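Local coordinates for protein metal-dependent hydrolase (Lactobacillus plantarum, PDB 2F6K) that probably catalyses the metal-dependent decarboxylation of aminocarboxymuconate semialdehyde, or of a related compound, as a manganese-binding member of the amidohydrolase family, at residues E143-Q148 / K195-K200; L103-T108 / E138-E143; N156-L161 / F176-T181; H60-D65 / T125-L130. All coordinates share one frame; numbering follows the deposited sequence.

How the contacts relate
From the N terminus, the loop 60-65, which follows strand 49-55, is the first half of contact 4, and helix 102-114 supplies the first half of contact 2. Residues 125-130 then close contact 4 before residues 138-143 close contact 2, so these two loops cross. Helix 138-145 serves contact 2 and, through the shared Glu143, opens contact 1. Contact 3, joining the loop after strand 150-154 to helix 171-189, is nested inside the loop that contact 1 closes at residues 195-200. Contacts 1 and 2 touch among the outer helices of the barrel; contacts 3 and 4 touch where the loops after the strands meet helix 171-189, on the manganese side.

Contact 1 of 4, residues E143-Q148 / K195-K200; sequences ELDARQ and KYPNIK
Asp145 and Asn198 make this a polar contact, a carboxylate gripping a tight turn, where the C-terminal end of helix 138-145 meets the loop between helix 192-195 and strand 200-203. The loop folds into a type I turn from Tyr196 to Ile199, which turns its backbone N-H groups toward the helix. CG of Asp145 is anti to the backbone N (chi1 -168°), and this carries the carboxylate across to the turn. Its OD1 accepts the backbone N of Asn198 on the syn side at 2.9 Å, and more weakly the N of Ile199. Its OD2 takes ND2 of Asn198 at 2.8 Å in a fairly straight bond (161°) that arrives from above the carboxylate plane, the amide and carboxylate planes being 38° apart. Aspartate suits the place because its two oxygens can serve two donors from a short chain; asparagine answers with a backbone and an amide donor together. Apolar groups border the bonds. CD1 of Ile199 rests 3.9 Å from CB of Leu144, while CB of Asp145 lies 3.9 Å from CD2 of Tyr196, at the edge of the ring. Farther out, the aliphatic part of Gln148 lies against Asn198, with CG of Gln148 3.7 Å from CB of Asn198, and the CA of Gln148 makes a CH...O contact of 3.2 Å with the Asn198 O. Gln148 has a positive phi and is the C-prime residue of a Schellman motif that ends the helix just before strand 150-154. A helix stop of this kind, beside a turn leading into the next parallel strand, belongs to the end of the (beta/alpha) barrel where the strands begin, away from the manganese site.

Contact 2 of 4, residues L103-T108 / E138-E143; sequences LDAVKT and ERVYQE
Val106 wedges its two methyl groups between Arg139 and Glu143, one turn apart on the facing helix. Helices 103-108 and 138-143 run almost parallel, their axes inclined at 13° and approaching to 8.5 Å, a close spacing that small and beta-branched residues allow. The first torsion of Val106 sets CG1 anti to the backbone N (chi1 161°) and CG2 anti to the carbonyl carbon, a setting that directs CG1 toward Glu143 and CG2 toward Arg139 and Val140. CG1 meets CG of Glu143 at 3.5 Å, the two side chains crossing at about a right angle; CG2 lies 3.6 Å from CB of Arg139 and 4.0 Å from CG2 of Val140. On the buried side, CB of Ala105 touches the same CG2 of Val140 at 3.7 Å, and alanine suits this close approach by its small size. Glu143 bends at chi2 (-59°), presenting its methylene to the valine while its carboxylate forms a salt bridge with NH1 of Arg147. Arg139 likewise uses its base for packing: from CG to NE the chain is extended, and NH1 pairs with Glu102, at the start of the helix opposite. Replacing Val106 by alanine would probably open a gap between Arg139 and Glu143, leaving their aliphatic portions without a partner and freer to turn. Helices 102-114 and 138-145 follow successive barrel strands, 91-95 and 120-124, and stand side by side outside them. Helix 66-86 flanks the first through Asp104 and Thr108, whereas Tyr141, on the far side of the second, meets the rings of Phe192 and Tyr196.

Contact 3 of 4, residues N156-L161 / F176-T181; sequences NEPAIL and FFMDTT
A chi1 of -140°, away from any staggered position, brings the carboxylate of Asp179 over the start of the loop at Asn156 and Pro158, while Phe176, with CG anti to its carbonyl carbon, lays its ring beside the same backbone. OD1 of Asp179 reaches CA of Pro158 at 3.1 Å and skirts the proline ring, with CB of Pro158 3.5 Å away. No hydrogen bond joins the two segments: OD2 of Asp179 and the O of Asn156, 3.4 Å apart, are both acceptors. The buried carboxylate is satisfied from the hairpin after strand 120-124 instead, with OD2 probably hydrogen-bonded to Thr125 OG1 and bonded to Asn126 ND2, and OD1 to the hydroxyl of Tyr131. With an alanine in place of Asp179, Thr125, Asn126 and Tyr131 are likely to lose their shared acceptor, leaving the hairpin less firmly tied to helix 171-189. Phe176 brings CE1 to 3.7 Å from the C of Asn156, while the N of Glu157 lies at the ring edge, near its plane. The side chain of this phenylalanine is about 6 Å from the bound manganese ion, so its ring packs close to the metal site. At the other end, Met178, present as selenomethionine, is bent at chi3 (-65°) and meets Leu161 tip to tip, its CE 3.7 Å from both CD1 and CD2; a long flexible chain suits that reach. Nearby, Ile160 packs on Leu161 of the third subunit. The loop leaves strand 150-154 just beyond His154, a manganese ligand, and lies between helix 171-189, into which it leads, and the 126-131 hairpin, at the metal-bearing end of the TIM-type barrel.

Contact 4 of 4, residues H60-D65 / T125-L130; sequences HVNFGD and TNSRGL
Arg128 sits on the tip of a short beta hairpin, strands 126-127 and 130-131 with a two-residue loop, and crosses the side chain of Asn62, in the loop that follows barrel strand 49-55, at about a right angle. The hairpin closes with a type I' turn from Ser127 to Leu130. Gly129 fits because a CB at its backbone angles would jam against the carbonyl O of Arg128, and Asn126 OD1 steadies the turn by accepting the N of Gly129 (2.9 Å) as an Asx motif. From CB, which lies beside the Asn62 side chain, the arginine runs to CG, 3.3 Å from the backbone O of Asn62, and then to CD, which also meets that oxygen. The bend at chi3 (74°) turns the guanidinium so that its edge faces the Asn62 O. NH2 at the tip instead hydrogen-bonds the O of Lys163 of the fourth subunit; a long arginine can pack on another loop of its own chain and still bridge to that subunit. In the same loop as Asn62, His60 is held between Leu97 O at NE2 and the hairpin at ND1, which lies 2.8 Å from OG of Ser127 in a hydrogen bond that either atom could donate.

Contact 1 of 4, residues E143-Q148 / K195-K200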
# COMPACT_ATOMS: atom_id res chain seq x y z
N GLU A 143 -30.85 -5.76 -8.02
CA GLU A 143 -31.50 -7.06 -7.84
C GLU A 143 -31.86 -7.29 -6.37
O GLU A 143 -32.85 -7.96 -6.08
CB GLU A 143 -30.58 -8.18 -8.31
CG GLU A 143 -30.42 -8.29 -9.82
CD GLU A 143 -31.75 -8.51 -10.55
OE1 GLU A 143 -32.69 -9.07 -9.94
OE2 GLU A 143 -31.84 -8.14 -11.73
N LEU A 144 -31.05 -6.74 -5.47
CA LEU A 144 -31.29 -6.90 -4.04
C LEU A 144 -32.38 -5.97 -3.56
O LEU A 144 -33.20 -6.35 -2.72
CB LEU A 144 -29.99 -6.64 -3.26
CG LEU A 144 -28.96 -7.78 -3.26
CD1 LEU A 144 -27.61 -7.27 -2.78
CD2 LEU A 144 -29.46 -8.90 -2.38
N ASP A 145 -32.41 -4.75 -4.08
CA ASP A 145 -33.42 -3.79 -3.67
C ASP A 145 -34.80 -4.21 -4.17
O ASP A 145 -35.81 -4.00 -3.50
CB ASP A 145 -33.10 -2.40 -4.19
CG ASP A 145 -33.95 -1.31 -3.55
OD1 ASP A 145 -33.76 -1.02 -2.35
OD2 ASP A 145 -34.83 -0.76 -4.24
N ALA A 146 -34.84 -4.82 -5.34
CA ALA A 146 -36.11 -5.25 -5.91
C ALA A 146 -36.76 -6.34 -5.05
O ALA A 146 -37.97 -6.55 -5.10
CB ALA A 146 -35.91 -5.76 -7.33
N ARG A 147 -35.94 -7.02 -4.25
CA ARG A 147 -36.45 -8.08 -3.39
C ARG A 147 -36.48 -7.68 -1.92
O ARG A 147 -36.77 -8.50 -1.06
CB ARG A 147 -35.61 -9.36 -3.57
CG ARG A 147 -35.62 -9.88 -5.00
CD ARG A 147 -34.62 -11.01 -5.23
NE ARG A 147 -34.83 -11.63 -6.54
CZ ARG A 147 -34.55 -11.04 -7.70
NH1 ARG A 147 -34.04 -9.82 -7.72
NH2 ARG A 147 -34.82 -11.67 -8.84
N GLN A 148 -36.18 -6.41 -1.64
CA GLN A 148 -36.18 -5.93 -0.26
C GLN A 148 -35.36 -6.90 0.58
O GLN A 148 -35.73 -7.25 1.69
CB GLN A 148 -37.61 -5.89 0.29
CG GLN A 148 -38.49 -4.85 -0.38
CD GLN A 148 -39.95 -5.26 -0.39
OE1 GLN A 148 -40.32 -6.21 -1.07
NE2 GLN A 148 -40.78 -4.54 0.37
N LYS A 195 -30.56 5.36 -2.70
CA LYS A 195 -30.89 4.67 -3.95
C LYS A 195 -31.49 3.28 -3.77
O LYS A 195 -32.27 2.82 -4.62
CB LYS A 195 -29.64 4.58 -4.84
CG LYS A 195 -29.08 5.92 -5.31
CD LYS A 195 -28.19 5.75 -6.54
CE LYS A 195 -26.99 4.87 -6.25
NZ LYS A 195 -26.21 4.57 -7.48
N TYR A 196 -31.15 2.60 -2.69
CA TYR A 196 -31.68 1.26 -2.44
C TYR A 196 -32.29 1.19 -1.04
O TYR A 196 -31.86 0.39 -0.20
CB TYR A 196 -30.57 0.22 -2.58
CG TYR A 196 -29.75 0.41 -3.84
CD1 TYR A 196 -28.46 0.93 -3.77
CD2 TYR A 196 -30.29 0.15 -5.10
CE1 TYR A 196 -27.72 1.18 -4.93
CE2 TYR A 196 -29.57 0.40 -6.27
CZ TYR A 196 -28.29 0.92 -6.18
OH TYR A 196 -27.58 1.18 -7.33
N PRO A 197 -33.32 2.02 -0.79
CA PRO A 197 -34.04 2.11 0.49
C PRO A 197 -34.69 0.82 0.96
O PRO A 197 -34.90 0.63 2.16
CB PRO A 197 -35.08 3.19 0.21
CG PRO A 197 -35.44 2.91 -1.21
CD PRO A 197 -34.07 2.73 -1.85
N ASN A 198 -35.00 -0.06 0.03
CA ASN A 198 -35.66 -1.31 0.34
C ASN A 198 -34.76 -2.40 0.90
O ASN A 198 -35.24 -3.38 1.47
CB ASN A 198 -36.40 -1.82 -0.89
CG ASN A 198 -37.36 -0.78 -1.43
OD1 ASN A 198 -38.29 -0.37 -0.73
ND2 ASN A 198 -37.13 -0.33 -2.67
N ILE A 199 -33.45 -2.24 0.72
CA ILE A 199 -32.52 -3.22 1.24
C ILE A 199 -32.40 -3.01 2.73
O ILE A 199 -32.39 -1.88 3.20
CB ILE A 199 -31.13 -3.08 0.62
CG1 ILE A 199 -31.21 -3.33 -0.89
CG2 ILE A 199 -30.16 -4.05 1.29
CD1 ILE A 199 -29.89 -3.15 -1.62
N LYS A 200 -32.33 -4.10 3.48
CA LYS A 200 -32.19 -4.03 4.93
C LYS A 200 -30.76 -4.44 5.23
O LYS A 200 -30.42 -5.62 5.22
CB LYS A 200 -33.17 -4.98 5.59
CG LYS A 200 -34.61 -4.67 5.25
CD LYS A 200 -35.49 -5.89 5.41
CE LYS A 200 -36.93 -5.55 5.10
NZ LYS A 200 -37.05 -4.78 3.83

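Contact 2 of 4, residues L103-T108 / E138-E143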
# COMPACT_ATOMS: atom_id res chain seq x y z
N LEU A 103 -22.04 -9.39 -13.03
CA LEU A 103 -23.08 -10.14 -13.71
C LEU A 103 -23.32 -11.49 -13.06
O LEU A 103 -24.47 -11.93 -12.93
CB LEU A 103 -22.74 -10.32 -15.19
CG LEU A 103 -23.97 -10.37 -16.12
CD1 LEU A 103 -24.81 -9.12 -15.88
CD2 LEU A 103 -23.54 -10.45 -17.58
N ASP A 104 -22.25 -12.15 -12.64
CA ASP A 104 -22.35 -13.46 -12.00
C ASP A 104 -23.03 -13.35 -10.64
O ASP A 104 -23.83 -14.21 -10.26
CB ASP A 104 -20.95 -14.06 -11.86
CG ASP A 104 -20.28 -14.30 -13.20
OD1 ASP A 104 -20.58 -15.33 -13.84
OD2 ASP A 104 -19.46 -13.45 -13.63
N ALA A 105 -22.72 -12.28 -9.91
CA ALA A 105 -23.31 -12.06 -8.60
C ALA A 105 -24.81 -11.79 -8.77
O ALA A 105 -25.62 -12.27 -7.97
CB ALA A 105 -22.64 -10.87 -7.92
N VAL A 106 -25.17 -11.04 -9.80
CA VAL A 106 -26.57 -10.72 -10.09
C VAL A 106 -27.32 -12.04 -10.23
O VAL A 106 -28.45 -12.20 -9.75
CB VAL A 106 -26.71 -9.91 -11.41
CG1 VAL A 106 -28.13 -9.98 -11.94
CG2 VAL A 106 -26.32 -8.47 -11.17
N LYS A 107 -26.67 -12.99 -10.88
CA LYS A 107 -27.23 -14.31 -11.11
C LYS A 107 -27.40 -15.08 -9.79
O LYS A 107 -28.42 -15.74 -9.57
CB LYS A 107 -26.32 -15.08 -12.08
CG LYS A 107 -26.79 -16.48 -12.45
CD LYS A 107 -25.82 -17.52 -11.90
CE LYS A 107 -25.77 -18.78 -12.76
NZ LYS A 107 -24.45 -19.47 -12.64
N THR A 108 -26.40 -14.98 -8.91
CA THR A 108 -26.46 -15.67 -7.62
C THR A 108 -27.56 -15.12 -6.72
O THR A 108 -28.20 -15.88 -5.98
CB THR A 108 -25.12 -15.60 -6.87
OG1 THR A 108 -24.10 -16.25 -7.65
CG2 THR A 108 -25.22 -16.30 -5.52
N GLU A 138 -23.47 -2.05 -9.00
CA GLU A 138 -24.82 -1.49 -9.06
C GLU A 138 -25.89 -2.51 -9.42
O GLU A 138 -26.91 -2.61 -8.74
CB GLU A 138 -24.90 -0.34 -10.06
CG GLU A 138 -24.14 0.91 -9.64
CD GLU A 138 -24.53 2.12 -10.46
OE1 GLU A 138 -24.78 1.97 -11.69
OE2 GLU A 138 -24.58 3.23 -9.88
N ARG A 139 -25.68 -3.26 -10.49
CA ARG A 139 -26.67 -4.24 -10.90
C ARG A 139 -26.99 -5.23 -9.78
O ARG A 139 -28.11 -5.74 -9.69
CB ARG A 139 -26.21 -4.98 -12.16
CG ARG A 139 -26.07 -4.03 -13.36
CD ARG A 139 -25.69 -4.76 -14.63
NE ARG A 139 -25.52 -3.83 -15.75
CZ ARG A 139 -24.45 -3.06 -15.95
NH1 ARG A 139 -23.43 -3.10 -15.10
NH2 ARG A 139 -24.40 -2.24 -16.99
N VAL A 140 -26.01 -5.47 -8.91
CA VAL A 140 -26.22 -6.39 -7.79
C VAL A 140 -27.15 -5.73 -6.78
O VAL A 140 -28.03 -6.38 -6.23
CB VAL A 140 -24.89 -6.76 -7.08
CG1 VAL A 140 -25.17 -7.67 -5.89
CG2 VAL A 140 -23.96 -7.46 -8.05
N TYR A 141 -26.95 -4.44 -6.54
CA TYR A 141 -27.79 -3.70 -5.60
C TYR A 141 -29.24 -3.67 -6.10
O TYR A 141 -30.17 -3.90 -5.33
CB TYR A 141 -27.28 -2.26 -5.41
CG TYR A 141 -25.81 -2.16 -5.11
CD1 TYR A 141 -25.16 -3.14 -4.35
CD2 TYR A 141 -25.07 -1.08 -5.56
CE1 TYR A 141 -23.81 -3.04 -4.06
CE2 TYR A 141 -23.71 -0.97 -5.27
CZ TYR A 141 -23.09 -1.96 -4.52
OH TYR A 141 -21.75 -1.87 -4.23
N GLN A 142 -29.41 -3.39 -7.39
CA GLN A 142 -30.74 -3.33 -7.98
C GLN A 142 -31.51 -4.64 -7.77
O GLN A 142 -32.67 -4.62 -7.39
CB GLN A 142 -30.64 -3.00 -9.46
CG GLN A 142 -29.87 -1.73 -9.73
CD GLN A 142 -29.66 -1.48 -11.20
OE1 GLN A 142 -29.46 -2.41 -11.99
NE2 GLN A 142 -29.69 -0.21 -11.59
N GLU A 143 -30.85 -5.76 -8.02
CA GLU A 143 -31.50 -7.06 -7.84
C GLU A 143 -31.86 -7.29 -6.37
O GLU A 143 -32.85 -7.96 -6.08
CB GLU A 143 -30.58 -8.18 -8.31
CG GLU A 143 -30.42 -8.29 -9.82
CD GLU A 143 -31.75 -8.51 -10.55
OE1 GLU A 143 -32.69 -9.07 -9.94
OE2 GLU A 143 -31.84 -8.14 -11.73

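Contact 3 of 4, residues N156-L161 / F176-T181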
# COMPACT_ATOMS: atom_id res chain seq x y z
N ASN A 156 -13.69 -7.73 6.53
CA ASN A 156 -12.56 -8.46 6.00
C ASN A 156 -11.34 -7.60 6.30
O ASN A 156 -11.48 -6.41 6.63
CB ASN A 156 -12.67 -8.65 4.49
CG ASN A 156 -13.43 -9.89 4.11
OD1 ASN A 156 -12.94 -10.72 3.34
ND2 ASN A 156 -14.65 -10.04 4.64
N GLU A 157 -10.16 -8.18 6.20
CA GLU A 157 -8.94 -7.43 6.44
C GLU A 157 -8.92 -6.28 5.45
O GLU A 157 -9.21 -6.47 4.27
CB GLU A 157 -7.71 -8.33 6.21
CG GLU A 157 -6.41 -7.56 6.03
CD GLU A 157 -5.19 -8.47 5.98
OE1 GLU A 157 -5.30 -9.57 5.38
OE2 GLU A 157 -4.13 -8.09 6.52
N PRO A 158 -8.60 -5.06 5.91
CA PRO A 158 -8.55 -3.90 5.02
C PRO A 158 -7.63 -4.22 3.83
O PRO A 158 -6.61 -4.89 4.01
CB PRO A 158 -7.99 -2.81 5.92
CG PRO A 158 -8.54 -3.18 7.26
CD PRO A 158 -8.33 -4.67 7.31
N ALA A 159 -7.99 -3.74 2.64
CA ALA A 159 -7.19 -4.01 1.44
C ALA A 159 -5.70 -3.83 1.71
O ALA A 159 -4.90 -4.70 1.37
CB ALA A 159 -7.64 -3.10 0.30
N ILE A 160 -5.33 -2.70 2.31
CA ILE A 160 -3.93 -2.43 2.63
C ILE A 160 -3.84 -1.56 3.88
O ILE A 160 -4.72 -0.74 4.16
CB ILE A 160 -3.21 -1.69 1.48
CG1 ILE A 160 -3.84 -0.31 1.30
CG2 ILE A 160 -3.31 -2.50 0.19
CD1 ILE A 160 -3.09 0.56 0.32
N LEU A 161 -2.75 -1.74 4.63
CA LEU A 161 -2.51 -1.00 5.87
C LEU A 161 -1.03 -0.70 6.05
O LEU A 161 -0.18 -1.32 5.40
CB LEU A 161 -2.98 -1.82 7.07
CG LEU A 161 -4.47 -2.10 7.23
CD1 LEU A 161 -4.70 -3.03 8.41
CD2 LEU A 161 -5.20 -0.78 7.44
N PHE A 176 -10.83 -5.37 11.29
CA PHE A 176 -12.23 -5.56 10.95
C PHE A 176 -13.03 -4.28 11.19
O PHE A 176 -13.80 -3.85 10.34
CB PHE A 176 -12.83 -6.71 11.77
CG PHE A 176 -12.57 -8.07 11.19
CD1 PHE A 176 -11.82 -8.23 10.03
CD2 PHE A 176 -13.09 -9.21 11.81
CE1 PHE A 176 -11.59 -9.50 9.49
CE2 PHE A 176 -12.87 -10.49 11.28
CZ PHE A 176 -12.12 -10.63 10.12
N PHE A 177 -12.85 -3.67 12.36
CA PHE A 177 -13.57 -2.45 12.67
C PHE A 177 -13.26 -1.32 11.72
O PHE A 177 -14.16 -0.60 11.29
CB PHE A 177 -13.31 -2.01 14.10
CG PHE A 177 -14.17 -2.72 15.11
CD1 PHE A 177 -14.59 -2.07 16.27
CD2 PHE A 177 -14.60 -4.03 14.89
CE1 PHE A 177 -15.41 -2.70 17.18
CE2 PHE A 177 -15.42 -4.67 15.81
CZ PHE A 177 -15.83 -4.00 16.96
N MSE A 178 -11.99 -1.16 11.39
CA MSE A 178 -11.62 -0.09 10.47
C MSE A 178 -12.30 -0.33 9.13
O MSE A 178 -12.80 0.61 8.50
CB MSE A 178 -10.11 -0.03 10.31
CG MSE A 178 -9.37 0.29 11.61
SE MSE A 178 -7.47 0.69 11.37
CE MSE A 178 -6.86 -1.04 10.74
N ASP A 179 -12.37 -1.59 8.71
CA ASP A 179 -12.98 -1.89 7.42
C ASP A 179 -14.48 -1.67 7.38
O ASP A 179 -15.01 -1.13 6.41
CB ASP A 179 -12.65 -3.31 6.98
CG ASP A 179 -12.36 -3.38 5.49
OD1 ASP A 179 -11.39 -2.74 5.04
OD2 ASP A 179 -13.11 -4.07 4.77
N THR A 180 -15.18 -2.09 8.43
CA THR A 180 -16.62 -1.91 8.49
C THR A 180 -16.91 -0.42 8.46
O THR A 180 -17.82 0.03 7.77
CB THR A 180 -17.22 -2.52 9.76
OG1 THR A 180 -17.15 -3.95 9.68
CG2 THR A 180 -18.68 -2.10 9.93
N THR A 181 -16.10 0.33 9.20
CA THR A 181 -16.28 1.77 9.29
C THR A 181 -16.05 2.44 7.94
O THR A 181 -16.82 3.31 7.53
CB THR A 181 -15.33 2.38 10.33
OG1 THR A 181 -15.43 1.66 11.57
CG2 THR A 181 -15.71 3.84 10.57

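Contact 4 of 4, residues H60-D65 / T125-L130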
# COMPACT_ATOMS: atom_id res chain seq x y z
N HIS A 60 -13.22 -13.55 2.31
CA HIS A 60 -14.17 -13.80 1.23
C HIS A 60 -13.46 -14.75 0.27
O HIS A 60 -12.23 -14.81 0.26
CB HIS A 60 -14.52 -12.48 0.52
CG HIS A 60 -15.57 -12.63 -0.53
ND1 HIS A 60 -15.38 -12.24 -1.84
CD2 HIS A 60 -16.82 -13.16 -0.48
CE1 HIS A 60 -16.46 -12.51 -2.55
NE2 HIS A 60 -17.35 -13.08 -1.74
N VAL A 61 -14.22 -15.47 -0.55
CA VAL A 61 -13.62 -16.43 -1.47
C VAL A 61 -13.16 -15.89 -2.82
O VAL A 61 -13.44 -16.48 -3.86
CB VAL A 61 -14.56 -17.62 -1.72
CG1 VAL A 61 -14.60 -18.49 -0.49
CG2 VAL A 61 -15.95 -17.11 -2.06
N ASN A 62 -12.44 -14.77 -2.80
CA ASN A 62 -11.90 -14.18 -4.02
C ASN A 62 -10.39 -14.33 -3.94
O ASN A 62 -9.72 -13.53 -3.30
CB ASN A 62 -12.28 -12.70 -4.10
CG ASN A 62 -11.56 -11.97 -5.23
OD1 ASN A 62 -11.67 -10.76 -5.35
ND2 ASN A 62 -10.81 -12.71 -6.06
N PHE A 63 -9.85 -15.37 -4.59
CA PHE A 63 -8.41 -15.60 -4.56
C PHE A 63 -7.72 -15.29 -5.88
O PHE A 63 -6.56 -15.62 -6.05
CB PHE A 63 -8.12 -17.05 -4.16
CG PHE A 63 -8.70 -17.43 -2.83
CD1 PHE A 63 -8.26 -16.82 -1.66
CD2 PHE A 63 -9.73 -18.37 -2.75
CE1 PHE A 63 -8.83 -17.13 -0.43
CE2 PHE A 63 -10.31 -18.70 -1.53
CZ PHE A 63 -9.86 -18.07 -0.36
N GLY A 64 -8.44 -14.65 -6.80
CA GLY A 64 -7.84 -14.32 -8.08
C GLY A 64 -8.24 -15.23 -9.22
O GLY A 64 -7.89 -14.99 -10.38
N ASP A 65 -8.98 -16.28 -8.90
CA ASP A 65 -9.45 -17.24 -9.91
C ASP A 65 -10.99 -17.15 -9.96
O ASP A 65 -11.68 -17.58 -9.03
CB ASP A 65 -9.00 -18.65 -9.52
CG ASP A 65 -9.35 -19.69 -10.58
OD1 ASP A 65 -10.46 -19.64 -11.15
OD2 ASP A 65 -8.51 -20.58 -10.82
N THR A 125 -17.04 -6.58 3.44
CA THR A 125 -16.89 -5.13 3.43
C THR A 125 -16.05 -4.80 2.21
O THR A 125 -16.28 -3.80 1.54
CB THR A 125 -16.19 -4.64 4.69
OG1 THR A 125 -15.07 -5.49 4.97
CG2 THR A 125 -17.16 -4.65 5.87
N ASN A 126 -15.08 -5.66 1.92
CA ASN A 126 -14.23 -5.49 0.74
C ASN A 126 -13.72 -6.85 0.32
O ASN A 126 -13.40 -7.70 1.16
CB ASN A 126 -13.04 -4.56 1.03
CG ASN A 126 -11.77 -5.33 1.36
OD1 ASN A 126 -11.13 -5.92 0.49
ND2 ASN A 126 -11.40 -5.32 2.63
N SER A 127 -13.68 -7.08 -0.99
CA SER A 127 -13.19 -8.34 -1.53
C SER A 127 -11.95 -7.96 -2.30
O SER A 127 -12.04 -7.37 -3.37
CB SER A 127 -14.24 -8.96 -2.45
OG SER A 127 -13.79 -10.20 -2.97
N ARG A 128 -10.79 -8.29 -1.73
CA ARG A 128 -9.50 -7.97 -2.34
C ARG A 128 -9.43 -6.54 -2.88
O ARG A 128 -8.83 -6.31 -3.93
CB ARG A 128 -9.16 -8.95 -3.48
CG ARG A 128 -8.79 -10.36 -3.03
CD ARG A 128 -8.22 -11.18 -4.19
NE ARG A 128 -6.86 -10.78 -4.55
CZ ARG A 128 -5.76 -11.20 -3.92
NH1 ARG A 128 -5.86 -12.03 -2.89
NH2 ARG A 128 -4.56 -10.79 -4.31
N GLY A 129 -10.05 -5.59 -2.19
CA GLY A 129 -9.97 -4.22 -2.66
C GLY A 129 -11.25 -3.59 -3.18
O GLY A 129 -11.32 -2.36 -3.30
N LEU A 130 -12.24 -4.40 -3.54
CA LEU A 130 -13.50 -3.86 -4.01
C LEU A 130 -14.40 -3.73 -2.78
O LEU A 130 -14.91 -4.73 -2.28
CB LEU A 130 -14.15 -4.78 -5.06
CG LEU A 130 -15.32 -4.15 -5.84
CD1 LEU A 130 -15.73 -5.06 -6.98
CD2 LEU A 130 -16.49 -3.91 -4.91